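Local structure of 3-carboxy-cis,cis-muconate cycloisomerase (Acinetobacter calcoaceticus, 1Q5N) at residues Val238-Val243 with Glu333-Thr338. The protein belongs to the fumarase/aspartase superfamily, whose members are largely helical homotetramers built around a central bundle of long helices. Residues are numbered along the deposited sequence; the frame is centred on the assembly and turned at random.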
ATOM      1  N   VAL A 238      10.839  -2.253 -11.350  1.00 27.82           N
ATOM      2  CA  VAL A 238      10.474  -1.448 -10.216  1.00 26.88           C
ATOM      3  C   VAL A 238      11.031  -0.061 -10.386  1.00 29.51           C
ATOM      4  O   VAL A 238      10.347   0.940 -10.102  1.00 29.30           O
ATOM      5  CB  VAL A 238      11.012  -2.083  -8.919  1.00 26.74           C
ATOM      6  CG1 VAL A 238      10.618  -1.247  -7.694  1.00 27.35           C
ATOM      7  CG2 VAL A 238      10.437  -3.480  -8.793  1.00 26.08           C
ATOM      8  N   GLU A 239      12.266   0.006 -10.891  1.00 29.70           N
ATOM      9  CA  GLU A 239      12.935   1.283 -11.041  1.00 29.55           C
ATOM     10  C   GLU A 239      12.168   2.208 -11.969  1.00 29.94           C
ATOM     11  O   GLU A 239      12.006   3.408 -11.666  1.00 27.13           O
ATOM     12  CB  GLU A 239      14.376   1.077 -11.500  1.00 29.33           C
ATOM     13  CG  GLU A 239      15.164   2.375 -11.669  1.00 30.07           C
ATOM     14  CD  GLU A 239      16.664   2.169 -11.818  1.00 30.66           C
ATOM     15  OE1 GLU A 239      17.116   1.162 -12.388  1.00 33.71           O
ATOM     16  OE2 GLU A 239      17.403   3.031 -11.366  1.00 34.20           O
ATOM     17  N   ILE A 240      11.671   1.651 -13.077  1.00 29.71           N
ATOM     18  CA  ILE A 240      10.884   2.447 -14.013  1.00 29.27           C
ATOM     19  C   ILE A 240       9.595   2.934 -13.291  1.00 30.07           C
ATOM     20  O   ILE A 240       9.244   4.117 -13.380  1.00 29.58           O
ATOM     21  CB  ILE A 240      10.510   1.616 -15.259  1.00 30.12           C
ATOM     22  CG1 ILE A 240      11.759   1.370 -16.114  1.00 30.56           C
ATOM     23  CG2 ILE A 240       9.483   2.372 -16.154  1.00 31.17           C
ATOM     24  CD1 ILE A 240      11.500   0.276 -17.193  1.00 32.87           C
ATOM     25  N   ALA A 241       8.907   2.036 -12.575  1.00 28.64           N
ATOM     26  CA  ALA A 241       7.677   2.418 -11.842  1.00 29.19           C
ATOM     27  C   ALA A 241       7.993   3.496 -10.796  1.00 27.90           C
ATOM     28  O   ALA A 241       7.234   4.437 -10.647  1.00 26.32           O
ATOM     29  CB  ALA A 241       6.996   1.175 -11.125  1.00 25.58           C
ATOM     30  N   SER A 242       9.117   3.362 -10.096  1.00 28.54           N
ATOM     31  CA  SER A 242       9.454   4.334  -9.053  1.00 31.66           C
ATOM     32  C   SER A 242       9.599   5.780  -9.569  1.00 30.30           C
ATOM     33  O   SER A 242       9.245   6.733  -8.886  1.00 31.11           O
ATOM     34  CB  SER A 242      10.743   3.918  -8.290  1.00 30.84           C
ATOM     35  OG  SER A 242      11.887   4.067  -9.103  1.00 31.32           O
ATOM     36  N   VAL A 243      10.111   5.935 -10.779  1.00 30.09           N
ATOM     37  CA  VAL A 243      10.288   7.256 -11.365  1.00 27.78           C
ATOM     38  C   VAL A 243       8.913   7.818 -11.815  1.00 26.93           C
ATOM     39  O   VAL A 243       8.623   8.996 -11.624  1.00 26.19           O
ATOM     40  CB  VAL A 243      11.320   7.137 -12.515  1.00 28.94           C
ATOM     41  CG1 VAL A 243      11.352   8.420 -13.376  1.00 30.39           C
ATOM     42  CG2 VAL A 243      12.706   6.912 -11.896  1.00 28.24           C
ATOM     43  N   GLU A 333      -0.792   0.075 -15.612  1.00 30.73           N
ATOM     44  CA  GLU A 333      -1.684   1.036 -14.955  1.00 30.82           C
ATOM     45  C   GLU A 333      -0.874   2.253 -14.484  1.00 31.10           C
ATOM     46  O   GLU A 333      -1.334   3.382 -14.650  1.00 31.27           O
ATOM     47  CB  GLU A 333      -2.409   0.348 -13.802  1.00 35.74           C
ATOM     48  CG  GLU A 333      -3.505   1.113 -13.065  1.00 40.55           C
ATOM     49  CD  GLU A 333      -4.781   1.282 -13.866  1.00 45.56           C
ATOM     50  OE1 GLU A 333      -4.934   0.520 -14.852  1.00 51.11           O
ATOM     51  OE2 GLU A 333      -5.645   2.152 -13.527  1.00 44.47           O
ATOM     52  N   ILE A 334       0.341   2.049 -13.943  1.00 30.02           N
ATOM     53  CA  ILE A 334       1.172   3.163 -13.460  1.00 28.03           C
ATOM     54  C   ILE A 334       1.522   4.104 -14.626  1.00 29.26           C
ATOM     55  O   ILE A 334       1.362   5.314 -14.510  1.00 29.23           O
ATOM     56  CB  ILE A 334       2.454   2.626 -12.771  1.00 28.38           C
ATOM     57  CG1 ILE A 334       2.012   1.753 -11.611  1.00 28.83           C
ATOM     58  CG2 ILE A 334       3.395   3.788 -12.333  1.00 25.01           C
ATOM     59  CD1 ILE A 334       3.079   1.261 -10.720  1.00 28.83           C
ATOM     60  N   PHE A 335       1.991   3.556 -15.750  1.00 28.66           N
ATOM     61  CA  PHE A 335       2.269   4.376 -16.932  1.00 28.30           C
ATOM     62  C   PHE A 335       1.028   5.158 -17.419  1.00 27.89           C
ATOM     63  O   PHE A 335       1.079   6.351 -17.724  1.00 26.24           O
ATOM     64  CB  PHE A 335       2.718   3.490 -18.095  1.00 29.03           C
ATOM     65  CG  PHE A 335       4.203   3.430 -18.270  1.00 28.61           C
ATOM     66  CD1 PHE A 335       4.892   4.534 -18.792  1.00 29.05           C
ATOM     67  CD2 PHE A 335       4.904   2.234 -17.975  1.00 27.90           C
ATOM     68  CE1 PHE A 335       6.265   4.479 -19.038  1.00 30.42           C
ATOM     69  CE2 PHE A 335       6.270   2.142 -18.204  1.00 28.43           C
ATOM     70  CZ  PHE A 335       6.968   3.262 -18.750  1.00 30.90           C
ATOM     71  N   GLN A 336      -0.085   4.460 -17.535  1.00 28.11           N
ATOM     72  CA  GLN A 336      -1.306   5.091 -17.998  1.00 29.17           C
ATOM     73  C   GLN A 336      -1.827   6.218 -17.109  1.00 29.83           C
ATOM     74  O   GLN A 336      -2.304   7.231 -17.638  1.00 31.42           O
ATOM     75  CB  GLN A 336      -2.391   4.041 -18.189  1.00 29.44           C
ATOM     76  CG  GLN A 336      -2.292   3.358 -19.524  1.00 35.05           C
ATOM     77  CD  GLN A 336      -3.265   2.200 -19.608  1.00 38.63           C
ATOM     78  OE1 GLN A 336      -2.995   1.129 -19.079  1.00 41.49           O
ATOM     79  NE2 GLN A 336      -4.406   2.419 -20.230  1.00 37.21           N
ATOM     80  N   LEU A 337      -1.733   6.066 -15.779  1.00 30.09           N
ATOM     81  CA  LEU A 337      -2.181   7.106 -14.846  1.00 29.04           C
ATOM     82  C   LEU A 337      -1.218   8.289 -14.857  1.00 28.91           C
ATOM     83  O   LEU A 337      -1.657   9.456 -14.742  1.00 28.39           O
ATOM     84  CB  LEU A 337      -2.322   6.562 -13.407  1.00 27.99           C
ATOM     85  CG  LEU A 337      -3.508   5.606 -13.233  1.00 30.02           C
ATOM     86  CD1 LEU A 337      -3.379   4.760 -12.011  1.00 29.86           C
ATOM     87  CD2 LEU A 337      -4.777   6.421 -13.172  1.00 29.93           C
ATOM     88  N   THR A 338       0.081   8.004 -14.992  1.00 27.14           N
ATOM     89  CA  THR A 338       1.084   9.059 -14.998  1.00 26.64           C
ATOM     90  C   THR A 338       0.962   9.929 -16.271  1.00 27.62           C
ATOM     91  O   THR A 338       0.987  11.175 -16.200  1.00 27.19           O
ATOM     92  CB  THR A 338       2.517   8.467 -14.929  1.00 26.89           C
ATOM     93  OG1 THR A 338       2.666   7.709 -13.733  1.00 26.18           O
ATOM     94  CG2 THR A 338       3.580   9.592 -14.967  1.00 25.97           C
TER
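Ile240 and Phe335 meet through one methyl group: CG2 of Ile240 lies 3.7 Å from CZ of Phe335 and 3.8 Å from CE2 of the same ring, an oblique approach to two neighbouring ring carbons. The branching of Ile240 explains it, since CG2 stands anti to the backbone N while CG1 turns beside that N. The second apolar touch pairs CB of Ala241 with CD1 of Ile334 at 3.9 Å, where the CA atoms of the two segments come nearest, 6.7 Å between CA of Ala241 and CA of Ile334. Ile334 reaches it with CD1 extended (chi2 -173°). These two buried touches are the tight part. Both segments lie on long helices, 235-261 and 323-351, of the helical bundle that forms the core of this superfamily's fold. Only 138 Å² is buried between the segments, and no hydrogen bond links them; Leu244 of helix 235-261 adds further contacts to Ile334 and Phe335. Glu333 and Gln336, partly exposed, mark the looser side and do not touch 238-243; Glu333 OE2 salt-bridges Arg301 and hydrogen-bonds Tyr13. Buried Thr338 bonds back through OG1 to Ile334 O at 2.8 Å, from above the carbonyl plane, and that oxygen also accepts a hydrogen bond from Thr338 N, from the opposite face. Thr338 OG1 is also hydrogen-bonded to Thr248 OG1, a polar link between the two helices beyond the segments.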